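Local coordinates for DegV family protein (PDB 3LUP) that binds the long-chain fatty acid elaidic acid and may take part in lipid transport or fatty acid metabolism, at residues A[218-223]-A[277-282]; A[203-208]-A[214-219]; A[155-160]-A[225-230]; A[6-11]-A[129-134]. All coordinates share one frame; numbering follows the deposited sequence.

Contact 1 of 4, residues A[218-223]-A[277-282]. With ELA (Elaidic acid), chain B.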
loop_
_atom_site.group_PDB
_atom_site.type_symbol
_atom_site.label_atom_id
_atom_site.label_comp_id
_atom_site.label_asym_id
_atom_site.label_seq_id
_atom_site.Cartn_x
_atom_site.Cartn_y
_atom_site.Cartn_z
ATOM N N ALA A 218 12.090 9.457 11.418
ATOM C CA ALA A 218 12.440 10.760 10.842
ATOM C C ALA A 218 13.845 10.769 10.256
ATOM O O ALA A 218 14.052 11.295 9.170
ATOM C CB ALA A 218 12.291 11.855 11.848
ATOM N N GLU A 219 14.808 10.174 10.951
ATOM C CA GLU A 219 16.168 10.092 10.418
ATOM C C GLU A 219 16.236 9.261 9.138
ATOM O O GLU A 219 16.972 9.605 8.202
ATOM C CB GLU A 219 17.135 9.554 11.464
ATOM C CG GLU A 219 17.490 10.574 12.539
ATOM C CD GLU A 219 18.035 9.932 13.807
ATOM O OE1 GLU A 219 18.503 8.768 13.743
ATOM O OE2 GLU A 219 17.993 10.589 14.876
ATOM N N ILE A 220 15.441 8.194 9.095
ATOM C CA ILE A 220 15.420 7.280 7.958
ATOM C C ILE A 220 14.858 7.962 6.721
ATOM O O ILE A 220 15.392 7.792 5.625
ATOM C CB ILE A 220 14.630 5.995 8.271
ATOM C CG1 ILE A 220 15.400 5.127 9.271
ATOM C CG2 ILE A 220 14.416 5.195 7.014
ATOM C CD1 ILE A 220 14.645 3.926 9.782
ATOM N N VAL A 221 13.792 8.739 6.901
ATOM C CA VAL A 221 13.227 9.561 5.817
ATOM C C VAL A 221 14.293 10.470 5.184
ATOM O O VAL A 221 14.344 10.630 3.960
ATOM C CB VAL A 221 12.068 10.465 6.315
ATOM C CG1 VAL A 221 11.602 11.401 5.213
ATOM C CG2 VAL A 221 10.904 9.646 6.810
ATOM N N LYS A 222 15.147 11.043 6.031
ATOM C CA LYS A 222 16.133 12.001 5.581
ATOM C C LYS A 222 17.181 11.301 4.733
ATOM O O LYS A 222 17.677 11.876 3.744
ATOM C CB LYS A 222 16.782 12.702 6.773
ATOM C CG LYS A 222 17.445 14.039 6.450
ATOM C CD LYS A 222 17.915 14.749 7.728
ATOM C CE LYS A 222 18.107 16.277 7.496
ATOM N NZ LYS A 222 18.632 17.021 8.703
ATOM N N GLU A 223 17.505 10.062 5.123
ATOM C CA GLU A 223 18.456 9.232 4.386
ATOM C C GLU A 223 17.877 8.819 3.054
ATOM O O GLU A 223 18.497 9.012 2.000
ATOM C CB GLU A 223 18.796 7.976 5.166
ATOM C CG GLU A 223 19.671 8.220 6.373
ATOM C CD GLU A 223 20.260 6.925 6.922
ATOM O OE1 GLU A 223 19.974 5.840 6.339
ATOM O OE2 GLU A 223 21.015 7.006 7.928
ATOM N N VAL A 277 1.959 3.237 13.082
ATOM C CA VAL A 277 2.400 4.433 12.334
ATOM C C VAL A 277 3.463 4.017 11.316
ATOM O O VAL A 277 4.270 3.113 11.570
ATOM C CB VAL A 277 2.914 5.589 13.269
ATOM C CG1 VAL A 277 4.335 5.344 13.714
ATOM C CG2 VAL A 277 2.829 6.942 12.580
ATOM N N ALA A 278 3.441 4.660 10.151
ATOM C CA ALA A 278 4.320 4.300 9.040
ATOM C C ALA A 278 4.641 5.529 8.229
ATOM O O ALA A 278 3.982 6.558 8.364
ATOM C CB ALA A 278 3.658 3.277 8.153
ATOM N N PHE A 279 5.655 5.435 7.382
ATOM C CA PHE A 279 5.759 6.391 6.296
ATOM C C PHE A 279 5.938 5.651 4.973
ATOM O O PHE A 279 6.367 4.492 4.947
ATOM C CB PHE A 279 6.858 7.450 6.530
ATOM C CG PHE A 279 8.265 6.928 6.389
ATOM C CD1 PHE A 279 9.022 6.631 7.520
ATOM C CD2 PHE A 279 8.834 6.760 5.144
ATOM C CE1 PHE A 279 10.328 6.155 7.413
ATOM C CE2 PHE A 279 10.133 6.287 5.015
ATOM C CZ PHE A 279 10.888 5.981 6.157
ATOM N N GLY A 280 5.589 6.326 3.882
ATOM C CA GLY A 280 5.900 5.840 2.550
ATOM C C GLY A 280 6.371 7.010 1.715
ATOM O O GLY A 280 5.798 8.110 1.820
ATOM N N ILE A 281 7.420 6.779 0.916
ATOM C CA ILE A 281 7.907 7.769 -0.041
ATOM C C ILE A 281 7.769 7.268 -1.482
ATOM O O ILE A 281 7.853 6.061 -1.752
ATOM C CB ILE A 281 9.376 8.227 0.239
ATOM C CG1 ILE A 281 10.384 7.136 -0.153
ATOM C CG2 ILE A 281 9.537 8.755 1.699
ATOM C CD1 ILE A 281 11.841 7.517 0.016
ATOM N N THR A 282 7.547 8.209 -2.392
ATOM C CA THR A 282 7.405 7.918 -3.800
ATOM C C THR A 282 8.127 9.011 -4.557
ATOM O O THR A 282 7.959 10.185 -4.227
ATOM C CB THR A 282 5.921 7.945 -4.244
ATOM O OG1 THR A 282 5.163 7.086 -3.399
ATOM C CG2 THR A 282 5.765 7.477 -5.672
HETATM C CA ELA B . -4.348 -12.060 1.127
HETATM C C ELA B . -4.745 -13.440 1.661
HETATM O O ELA B . -4.959 -13.669 2.888
HETATM C C3 ELA B . -5.407 -10.982 1.347
HETATM C C4 ELA B . -5.096 -9.729 0.536
HETATM C C5 ELA B . -4.988 -8.464 1.410
HETATM C C6 ELA B . -3.581 -8.305 2.003
HETATM C C7 ELA B . -3.420 -7.329 3.162
HETATM C C8 ELA B . -1.970 -7.350 3.664
HETATM C C9 ELA B . -1.509 -5.969 4.110
HETATM C C10 ELA B . -0.256 -5.769 4.876
HETATM C C11 ELA B . -0.106 -4.547 5.759
HETATM C C12 ELA B . 1.214 -3.819 5.539
HETATM C C13 ELA B . 1.052 -2.462 4.875
HETATM C C14 ELA B . 2.114 -1.457 5.297
HETATM C C15 ELA B . 1.825 -0.089 4.661
HETATM C C16 ELA B . 2.990 0.898 4.755
HETATM C C17 ELA B . 3.501 1.280 3.371
HETATM C C18 ELA B . 3.917 2.744 3.286
HETATM O OXT ELA B . -4.843 -14.392 0.852
#
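The ring of F279 takes V221 over one face and I220 at its edge. V221 CG2 sits above the middle of the ring, 3.5 Å from the centroid and 8° off the normal, a CH-pi contact in which this one methyl is at similar distance from all six ring carbons. I220 comes from the rim instead: its CG2 lies near the ring plane and reaches F279 CZ at 3.7 Å, the two side chains crossing at about a right angle. F161, on the adjoining strand, also meets the F279 ring, with the two planes about 10° apart.

V221 CG2 lies opposite its own carbonyl carbon. F279 CB already heads for the helix, and the first torsion, with CG between backbone N and carbonyl carbon (chi1 72°), sets how the ring is placed beneath the valine. The contact is wholly apolar and buried.

On its other side the strand serves the lipid. The methyl end of elaidic acid, C18, lies beside the backbone there, 3.4 Å from F279 O and 3.7 Å from G280 CA, where the glycine has no side chain to stand between lipid and backbone. Strand 277-283 runs in the mixed sheet between 159-163 and 230-236, hydrogen-bonded antiparallel to both; helix 210-224 lies against one face of that sheet, and V221 continues the hydrophobic layer to I232 of the sheet and L250 of helix 240-252.

Contact 2 of 4, residues A[203-208]-A[214-219]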
loop_
_atom_site.group_PDB
_atom_site.type_symbol
_atom_site.label_atom_id
_atom_site.label_comp_id
_atom_site.label_asym_id
_atom_site.label_seq_id
_atom_site.Cartn_x
_atom_site.Cartn_y
_atom_site.Cartn_z
ATOM N N VAL A 203 12.206 -6.882 9.524
ATOM C CA VAL A 203 12.660 -5.943 10.533
ATOM C C VAL A 203 13.847 -5.176 9.981
ATOM O O VAL A 203 14.866 -5.753 9.609
ATOM C CB VAL A 203 13.034 -6.633 11.868
ATOM C CG1 VAL A 203 13.378 -5.597 12.932
ATOM C CG2 VAL A 203 11.896 -7.535 12.342
ATOM N N TYR A 204 13.701 -3.863 9.910
ATOM C CA TYR A 204 14.817 -3.019 9.541
ATOM C C TYR A 204 15.788 -2.893 10.718
ATOM O O TYR A 204 16.967 -3.198 10.579
ATOM C CB TYR A 204 14.314 -1.651 9.080
ATOM C CG TYR A 204 15.403 -0.720 8.611
ATOM C CD1 TYR A 204 16.053 -0.929 7.392
ATOM C CD2 TYR A 204 15.775 0.380 9.385
ATOM C CE1 TYR A 204 17.055 -0.069 6.956
ATOM C CE2 TYR A 204 16.771 1.250 8.958
ATOM C CZ TYR A 204 17.407 1.018 7.745
ATOM O OH TYR A 204 18.395 1.880 7.338
ATOM N N GLU A 205 15.278 -2.482 11.881
ATOM C CA GLU A 205 16.132 -2.154 13.022
ATOM C C GLU A 205 15.436 -2.458 14.363
ATOM O O GLU A 205 14.244 -2.172 14.520
ATOM C CB GLU A 205 16.518 -0.671 12.924
ATOM C CG GLU A 205 17.759 -0.248 13.691
ATOM C CD GLU A 205 18.179 1.200 13.384
ATOM O OE1 GLU A 205 18.200 1.584 12.184
ATOM O OE2 GLU A 205 18.501 1.951 14.347
ATOM N N LYS A 206 16.171 -3.057 15.308
ATOM C CA LYS A 206 15.703 -3.172 16.695
ATOM C C LYS A 206 15.884 -1.810 17.359
ATOM O O LYS A 206 17.006 -1.323 17.494
ATOM C CB LYS A 206 16.486 -4.240 17.478
ATOM C CG LYS A 206 16.088 -5.702 17.210
ATOM C CD LYS A 206 16.921 -6.707 18.025
ATOM C CE LYS A 206 16.140 -7.305 19.196
ATOM N NZ LYS A 206 16.992 -7.885 20.288
ATOM N N VAL A 207 14.781 -1.175 17.730
ATOM C CA VAL A 207 14.834 0.084 18.473
ATOM C C VAL A 207 14.126 -0.166 19.791
ATOM O O VAL A 207 13.073 -0.798 19.826
ATOM C CB VAL A 207 14.184 1.264 17.697
ATOM C CG1 VAL A 207 14.238 2.541 18.517
ATOM C CG2 VAL A 207 14.905 1.483 16.372
ATOM N N ARG A 208 14.702 0.311 20.881
ATOM C CA ARG A 208 14.207 -0.096 22.184
ATOM C C ARG A 208 12.971 0.646 22.689
ATOM O O ARG A 208 12.103 0.036 23.305
ATOM C CB ARG A 208 15.336 -0.098 23.205
ATOM C CG ARG A 208 16.194 -1.340 23.082
ATOM C CD ARG A 208 17.176 -1.431 24.209
ATOM N NE ARG A 208 16.538 -1.622 25.513
ATOM C CZ ARG A 208 16.290 -0.653 26.394
ATOM N NH1 ARG A 208 16.604 0.613 26.132
ATOM N NH2 ARG A 208 15.716 -0.959 27.547
ATOM N N LEU A 214 10.289 6.651 16.785
ATOM C CA LEU A 214 9.750 7.706 15.937
ATOM C C LEU A 214 10.860 8.603 15.432
ATOM O O LEU A 214 10.845 8.995 14.261
ATOM C CB LEU A 214 8.694 8.538 16.672
ATOM C CG LEU A 214 7.430 7.805 17.113
ATOM C CD1 LEU A 214 6.545 8.681 17.963
ATOM C CD2 LEU A 214 6.676 7.268 15.914
ATOM N N LYS A 215 11.812 8.923 16.316
ATOM C CA LYS A 215 12.964 9.747 15.969
ATOM C C LYS A 215 13.775 9.056 14.883
ATOM O O LYS A 215 14.153 9.677 13.877
ATOM C CB LYS A 215 13.846 10.009 17.191
ATOM C CG LYS A 215 13.250 10.970 18.233
ATOM C CD LYS A 215 14.334 11.704 19.025
ATOM C CE LYS A 215 14.909 10.841 20.151
ATOM N NZ LYS A 215 16.343 11.176 20.409
ATOM N N ARG A 216 14.007 7.760 15.077
ATOM C CA ARG A 216 14.655 6.931 14.073
ATOM C C ARG A 216 13.923 6.921 12.709
ATOM O O ARG A 216 14.568 6.957 11.671
ATOM C CB ARG A 216 14.864 5.519 14.618
ATOM C CG ARG A 216 15.824 4.674 13.811
ATOM C CD ARG A 216 17.323 5.033 14.027
ATOM N NE ARG A 216 18.091 4.495 12.901
ATOM C CZ ARG A 216 18.386 5.172 11.789
ATOM N NH1 ARG A 216 18.025 6.445 11.652
ATOM N NH2 ARG A 216 19.060 4.582 10.809
ATOM N N LEU A 217 12.591 6.893 12.704
ATOM C CA LEU A 217 11.829 7.025 11.454
ATOM C C LEU A 217 12.131 8.334 10.697
ATOM O O LEU A 217 12.398 8.315 9.485
ATOM C CB LEU A 217 10.321 6.923 11.715
ATOM C CG LEU A 217 9.676 5.558 11.978
ATOM C CD1 LEU A 217 8.226 5.785 12.316
ATOM C CD2 LEU A 217 9.817 4.584 10.790
ATOM N N ALA A 218 12.090 9.457 11.418
ATOM C CA ALA A 218 12.440 10.760 10.842
ATOM C C ALA A 218 13.845 10.769 10.256
ATOM O O ALA A 218 14.052 11.295 9.170
ATOM C CB ALA A 218 12.291 11.855 11.848
ATOM N N GLU A 219 14.808 10.174 10.951
ATOM C CA GLU A 219 16.168 10.092 10.418
ATOM C C GLU A 219 16.236 9.261 9.138
ATOM O O GLU A 219 16.972 9.605 8.202
ATOM C CB GLU A 219 17.135 9.554 11.464
ATOM C CG GLU A 219 17.490 10.574 12.539
ATOM C CD GLU A 219 18.035 9.932 13.807
ATOM O OE1 GLU A 219 18.503 8.768 13.743
ATOM O OE2 GLU A 219 17.993 10.589 14.876
#
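E205 and R216 form the ionic centre of this contact. Both carboxylate oxygens converge on one nitrogen: R216 NE is 3.0 Å from E205 OE2, which it meets on the syn side and close to the guanidinium plane, and 3.0 Å from E205 OE1 in a weaker bond. A further weak bond links R216 NH2 to E205 OE1 at 3.4 Å. Carboxylate and guanidinium planes are 46° apart, so the pair is not a flat bidentate bridge. The arginine gets there by leaving the helix with CG anti to the backbone N (chi1 -165°) and then bending at its second torsion, whereas the glutamate reaches across with an extended chain. On the helix itself R216 NH1 makes a salt bridge to E219 OE1 at 3.2 Å, whose hydrogen bond is weak. One guanidinium thus lies between two acids, which probably offsets their mutual repulsion.

Apolar contact is lighter: V207 CG2 touches the aliphatic part of the arginine at R216 CG, 4.2 Å away. Separately, the edge of the Y204 ring loosely meets R216 NH2, 4.4 Å from Y204 CE2. That ring also meets H194 and F161 edge-to-face.

Y204 and E205 both face V192 in a classic beta bulge. Strand 201-205, helix 210-224 and strand 230-236, parallel to the first, form a beta-alpha-beta crossover, and the salt bridge ties its first strand to its helix.

Contact 3 of 4, residues A[155-160]-A[225-230]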
loop_
_atom_site.group_PDB
_atom_site.type_symbol
_atom_site.label_atom_id
_atom_site.label_comp_id
_atom_site.label_asym_id
_atom_site.label_seq_id
_atom_site.Cartn_x
_atom_site.Cartn_y
_atom_site.Cartn_z
ATOM N N ILE A 155 8.956 2.173 -8.770
ATOM C CA ILE A 155 8.756 1.087 -7.819
ATOM C C ILE A 155 10.049 0.787 -7.056
ATOM O O ILE A 155 9.999 0.398 -5.915
ATOM C CB ILE A 155 8.214 -0.171 -8.536
ATOM C CG1 ILE A 155 6.727 0.011 -8.815
ATOM C CG2 ILE A 155 8.493 -1.455 -7.733
ATOM C CD1 ILE A 155 6.236 -0.690 -10.050
ATOM N N GLU A 156 11.202 1.002 -7.688
ATOM C CA GLU A 156 12.513 0.787 -7.059
ATOM C C GLU A 156 12.933 1.823 -6.016
ATOM O O GLU A 156 13.776 1.537 -5.166
ATOM C CB GLU A 156 13.603 0.700 -8.129
ATOM C CG GLU A 156 13.377 -0.399 -9.158
ATOM C CD GLU A 156 13.257 -1.775 -8.530
ATOM O OE1 GLU A 156 14.308 -2.402 -8.268
ATOM O OE2 GLU A 156 12.119 -2.237 -8.313
ATOM N N LYS A 157 12.387 3.029 -6.084
ATOM C CA LYS A 157 12.808 4.075 -5.165
ATOM C C LYS A 157 11.836 4.234 -4.014
ATOM O O LYS A 157 12.194 4.788 -2.988
ATOM C CB LYS A 157 13.020 5.410 -5.882
ATOM C CG LYS A 157 13.882 5.371 -7.155
ATOM C CD LYS A 157 15.295 4.824 -6.954
ATOM C CE LYS A 157 16.254 5.877 -6.445
ATOM N NZ LYS A 157 17.647 5.342 -6.280
ATOM N N ILE A 158 10.615 3.729 -4.190
ATOM C CA ILE A 158 9.604 3.722 -3.138
ATOM C C ILE A 158 10.125 2.999 -1.891
ATOM O O ILE A 158 10.868 2.022 -1.989
ATOM C CB ILE A 158 8.284 3.091 -3.635
ATOM C CG1 ILE A 158 7.543 4.058 -4.553
ATOM C CG2 ILE A 158 7.359 2.731 -2.479
ATOM C CD1 ILE A 158 6.642 3.385 -5.536
ATOM N N GLU A 159 9.751 3.501 -0.722
ATOM C CA GLU A 159 10.154 2.926 0.546
ATOM C C GLU A 159 8.953 2.981 1.459
ATOM O O GLU A 159 8.149 3.913 1.365
ATOM C CB GLU A 159 11.275 3.755 1.184
ATOM C CG GLU A 159 12.577 3.859 0.360
ATOM C CD GLU A 159 13.358 2.532 0.235
ATOM O OE1 GLU A 159 13.287 1.659 1.151
ATOM O OE2 GLU A 159 14.058 2.377 -0.792
ATOM N N GLY A 160 8.838 2.006 2.353
ATOM C CA GLY A 160 7.751 1.971 3.314
ATOM C C GLY A 160 8.259 1.456 4.641
ATOM O O GLY A 160 8.651 0.297 4.745
ATOM N N THR A 225 15.446 9.975 1.257
ATOM C CA THR A 225 15.029 11.013 0.312
ATOM C C THR A 225 16.180 11.860 -0.194
ATOM O O THR A 225 15.977 12.817 -0.941
ATOM C CB THR A 225 13.940 11.931 0.908
ATOM O OG1 THR A 225 14.453 12.601 2.068
ATOM C CG2 THR A 225 12.718 11.125 1.285
ATOM N N ALA A 226 17.393 11.496 0.199
ATOM C CA ALA A 226 18.597 12.254 -0.171
ATOM C C ALA A 226 18.883 12.252 -1.667
ATOM O O ALA A 226 19.559 13.146 -2.160
ATOM C CB ALA A 226 19.797 11.719 0.580
ATOM N N ASP A 227 18.368 11.254 -2.379
ATOM C CA ASP A 227 18.719 11.065 -3.787
ATOM C C ASP A 227 17.746 11.659 -4.825
ATOM O O ASP A 227 17.928 11.459 -6.023
ATOM C CB ASP A 227 19.055 9.592 -4.095
ATOM C CG ASP A 227 17.891 8.654 -3.856
ATOM O OD1 ASP A 227 16.889 9.077 -3.247
ATOM O OD2 ASP A 227 17.989 7.483 -4.277
ATOM N N GLY A 228 16.732 12.391 -4.378
ATOM C CA GLY A 228 15.816 13.017 -5.316
ATOM C C GLY A 228 14.619 13.651 -4.658
ATOM O O GLY A 228 14.626 13.924 -3.451
ATOM N N GLU A 229 13.581 13.879 -5.454
ATOM C CA GLU A 229 12.388 14.581 -4.989
ATOM C C GLU A 229 11.254 13.593 -4.736
ATOM O O GLU A 229 10.800 12.907 -5.660
ATOM C CB GLU A 229 11.980 15.650 -6.011
ATOM C CG GLU A 229 13.011 16.768 -6.204
ATOM C CD GLU A 229 12.959 17.814 -5.085
ATOM O OE1 GLU A 229 11.860 18.375 -4.837
ATOM O OE2 GLU A 229 14.009 18.081 -4.455
ATOM N N TYR A 230 10.799 13.515 -3.483
ATOM C CA TYR A 230 9.818 12.503 -3.093
ATOM C C TYR A 230 8.535 13.061 -2.518
ATOM O O TYR A 230 8.566 13.960 -1.690
ATOM C CB TYR A 230 10.420 11.569 -2.049
ATOM C CG TYR A 230 11.533 10.697 -2.562
ATOM C CD1 TYR A 230 11.279 9.396 -2.998
ATOM C CD2 TYR A 230 12.855 11.171 -2.610
ATOM C CE1 TYR A 230 12.303 8.586 -3.467
ATOM C CE2 TYR A 230 13.884 10.368 -3.085
ATOM C CZ TYR A 230 13.600 9.075 -3.504
ATOM O OH TYR A 230 14.620 8.279 -3.976
#
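K157 faces D227 and Y230 across two connections of the alpha/beta fold, each leading from a helix into a strand of the mixed sheet. Segment 155-160 straightens into strand 159-163; segment 225-230 follows helix 210-224 and enters strand 230-236. The backbones stay well apart, the nearest CA atoms being those of K157 and T225 at 9.1 Å, because strand 277-283 runs between the two strands that follow. Mainly side chains bridge the gap, with K157 O also reaching the tyrosine ring. G228, with extended backbone angles, carries the chain from D227 onward to Y230.

The lysine is folded rather than stretched. Bends at its second and third torsions curl the chain past the phenol, and K157 NZ ends 3.0 Å from D227 OD2 in a salt bridge that meets this oxygen nearly along its C-O axis. On the way, K157 CB and CE each pass 3.8 Å from Y230 OH, so that the methylene chain packs against the hydroxyl end of the tyrosine. K157 O lies 3.8 Å from Y230 CE1, placed obliquely to the ring.

D227 uses its two oxygens separately, OD2 for the lysine across the contact and OD1 for the tyrosine of its own segment. Y230 OH donates to D227 OD1 from the syn side, 32° out of the carboxylate plane.

Contact 4 of 4, residues A[6-11]-A[129-134]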
loop_
_atom_site.group_PDB
_atom_site.type_symbol
_atom_site.label_atom_id
_atom_site.label_comp_id
_atom_site.label_asym_id
_atom_site.label_seq_id
_atom_site.Cartn_x
_atom_site.Cartn_y
_atom_site.Cartn_z
ATOM N N LEU A 6 -5.765 3.983 -22.302
ATOM C CA LEU A 6 -5.141 3.219 -21.235
ATOM C C LEU A 6 -6.026 3.185 -19.997
ATOM O O LEU A 6 -6.549 4.226 -19.574
ATOM C CB LEU A 6 -3.785 3.829 -20.886
ATOM C CG LEU A 6 -3.056 3.335 -19.631
ATOM C CD1 LEU A 6 -2.521 1.908 -19.836
ATOM C CD2 LEU A 6 -1.935 4.291 -19.250
ATOM N N ALA A 7 -6.210 1.992 -19.431
ATOM C CA ALA A 7 -6.969 1.860 -18.205
ATOM C C ALA A 7 -6.022 1.629 -17.045
ATOM O O ALA A 7 -4.954 1.002 -17.201
ATOM C CB ALA A 7 -7.946 0.743 -18.308
ATOM N N LEU A 8 -6.410 2.135 -15.881
ATOM C CA LEU A 8 -5.665 1.850 -14.676
ATOM C C LEU A 8 -6.443 1.055 -13.652
ATOM O O LEU A 8 -7.522 1.464 -13.208
ATOM C CB LEU A 8 -5.058 3.120 -14.064
ATOM C CG LEU A 8 -3.598 3.161 -14.509
ATOM C CD1 LEU A 8 -3.433 4.105 -15.682
ATOM C CD2 LEU A 8 -2.653 3.496 -13.374
ATOM N N ILE A 9 -5.889 -0.101 -13.291
ATOM C CA ILE A 9 -6.524 -0.929 -12.273
ATOM C C ILE A 9 -5.662 -1.058 -11.014
ATOM O O ILE A 9 -4.426 -1.249 -11.072
ATOM C CB ILE A 9 -6.960 -2.326 -12.802
ATOM C CG1 ILE A 9 -7.940 -2.190 -13.960
ATOM C CG2 ILE A 9 -7.690 -3.102 -11.734
ATOM C CD1 ILE A 9 -7.302 -2.037 -15.304
ATOM N N THR A 10 -6.352 -0.930 -9.885
ATOM C CA THR A 10 -5.745 -1.028 -8.581
ATOM C C THR A 10 -6.736 -1.652 -7.617
ATOM O O THR A 10 -7.813 -2.054 -8.027
ATOM C CB THR A 10 -5.271 0.353 -8.074
ATOM O OG1 THR A 10 -4.588 0.181 -6.821
ATOM C CG2 THR A 10 -6.442 1.310 -7.906
ATOM N N ASP A 11 -6.368 -1.745 -6.347
ATOM C CA ASP A 11 -7.262 -2.294 -5.351
ATOM C C ASP A 11 -7.430 -1.274 -4.244
ATOM O O ASP A 11 -6.759 -0.258 -4.235
ATOM C CB ASP A 11 -6.746 -3.640 -4.830
ATOM C CG ASP A 11 -5.288 -3.578 -4.387
ATOM O OD1 ASP A 11 -4.964 -2.753 -3.483
ATOM O OD2 ASP A 11 -4.471 -4.356 -4.955
ATOM N N ASN A 129 0.016 6.818 -5.380
ATOM C CA ASN A 129 0.911 7.710 -6.115
ATOM C C ASN A 129 1.374 7.126 -7.448
ATOM O O ASN A 129 1.460 7.848 -8.420
ATOM C CB ASN A 129 2.127 8.067 -5.267
ATOM C CG ASN A 129 1.800 9.026 -4.113
ATOM O OD1 ASN A 129 2.637 9.229 -3.231
ATOM N ND2 ASN A 129 0.603 9.628 -4.125
ATOM N N LEU A 130 1.647 5.820 -7.494
ATOM C CA LEU A 130 2.004 5.165 -8.754
ATOM C C LEU A 130 0.908 5.282 -9.797
ATOM O O LEU A 130 1.175 5.546 -10.964
ATOM C CB LEU A 130 2.365 3.693 -8.546
ATOM C CG LEU A 130 3.725 3.442 -7.890
ATOM C CD1 LEU A 130 3.877 1.957 -7.572
ATOM C CD2 LEU A 130 4.884 3.957 -8.736
ATOM N N VAL A 131 -0.325 5.071 -9.364
ATOM C CA VAL A 131 -1.481 5.204 -10.229
ATOM C C VAL A 131 -1.518 6.617 -10.798
ATOM O O VAL A 131 -1.474 6.805 -12.012
ATOM C CB VAL A 131 -2.781 4.880 -9.452
ATOM C CG1 VAL A 131 -4.020 5.195 -10.276
ATOM C CG2 VAL A 131 -2.773 3.412 -8.980
ATOM N N ARG A 132 -1.565 7.602 -9.907
ATOM C CA ARG A 132 -1.484 9.003 -10.273
ATOM C C ARG A 132 -0.315 9.314 -11.229
ATOM O O ARG A 132 -0.505 9.999 -12.231
ATOM C CB ARG A 132 -1.387 9.833 -8.997
ATOM C CG ARG A 132 -1.603 11.316 -9.159
ATOM C CD ARG A 132 -0.325 12.049 -9.515
ATOM N NE ARG A 132 0.777 11.674 -8.634
ATOM C CZ ARG A 132 0.984 12.188 -7.425
ATOM N NH1 ARG A 132 2.025 11.783 -6.707
ATOM N NH2 ARG A 132 0.156 13.103 -6.930
ATOM N N ASN A 133 0.883 8.829 -10.915
ATOM C CA ASN A 133 2.056 9.050 -11.766
ATOM C C ASN A 133 1.845 8.531 -13.178
ATOM O O ASN A 133 2.105 9.240 -14.154
ATOM C CB ASN A 133 3.324 8.427 -11.165
ATOM C CG ASN A 133 3.779 9.140 -9.918
ATOM O OD1 ASN A 133 3.136 10.088 -9.473
ATOM N ND2 ASN A 133 4.878 8.683 -9.329
ATOM N N ALA A 134 1.355 7.300 -13.279
ATOM C CA ALA A 134 1.140 6.676 -14.570
ATOM C C ALA A 134 0.139 7.492 -15.376
ATOM O O ALA A 134 0.249 7.595 -16.594
ATOM C CB ALA A 134 0.658 5.250 -14.402
#
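V131 and L8 meet through branches set by the helix residue's first torsion: V131 CG1 is anti to the backbone N (chi1 172°) and turns to the leucine, while CG2, opposite the carbonyl carbon, turns to T10. In T10 it is the hydroxyl that stands anti to the backbone N, where OG1 bonds to L90 O; the threonine therefore offers the helix carbon rather than oxygen, with its CB 4.1 Å from V131 CG2.

This is strand-on-helix packing in a parallel alpha/beta domain. Strand 6-11 is an inner strand of the four-stranded parallel sheet, between 26-29 and 86-89, and helix 124-138 lies against one face of it. The two segments run antiparallel, their axes 9.6 Å apart with an angle of 177° between their directions, so successive helix turns follow the line of the strand.

L8 does most of the touching, and does it with one methyl. L8 CD2 reaches V131 CA at 3.8 Å, V131 CG1 also at 3.8 Å and A134 CB at 3.9 Å, sitting against the helix backbone between V131 and the small A134. A134 in turn touches L88 of the adjacent strand, and L135 of the same helix adds to the packing on L8.

Away from the strand, R132 and N133 make polar contacts. R132 NH1 forms a salt bridge with D231, N133 ND2 bonds to Q154, and R132 NE donates to N133 OD1 at 3.0 Å in a nearly straight bond of 161°, within the carbonyl plane.

How the contacts relate
Contacts 1, 2 and 3 all reach the mixed sheet, whereas contact 4 lies in the parallel-sheet domain. Contacts 1 and 2 share helix 210-224, with centres 10 Å apart, and join where I220 CD1 meets Y204 CE2 at 3.5 Å. Contact 3 is 9 Å from contact 1 between centres; a probable hydrogen bond from I281 N to E159 O, 3.0 Å, links their strands. L130 of contact 4 packs on I155 and I158 of contact 3, joining helix 124-138 to the approach to strand 159-163, and N129 touches T282 of contact 1. Contacts 2 and 4 are 31 Å apart between centres. F279 and G280 of contact 1 and G160 of contact 3 line the elaidic acid pocket.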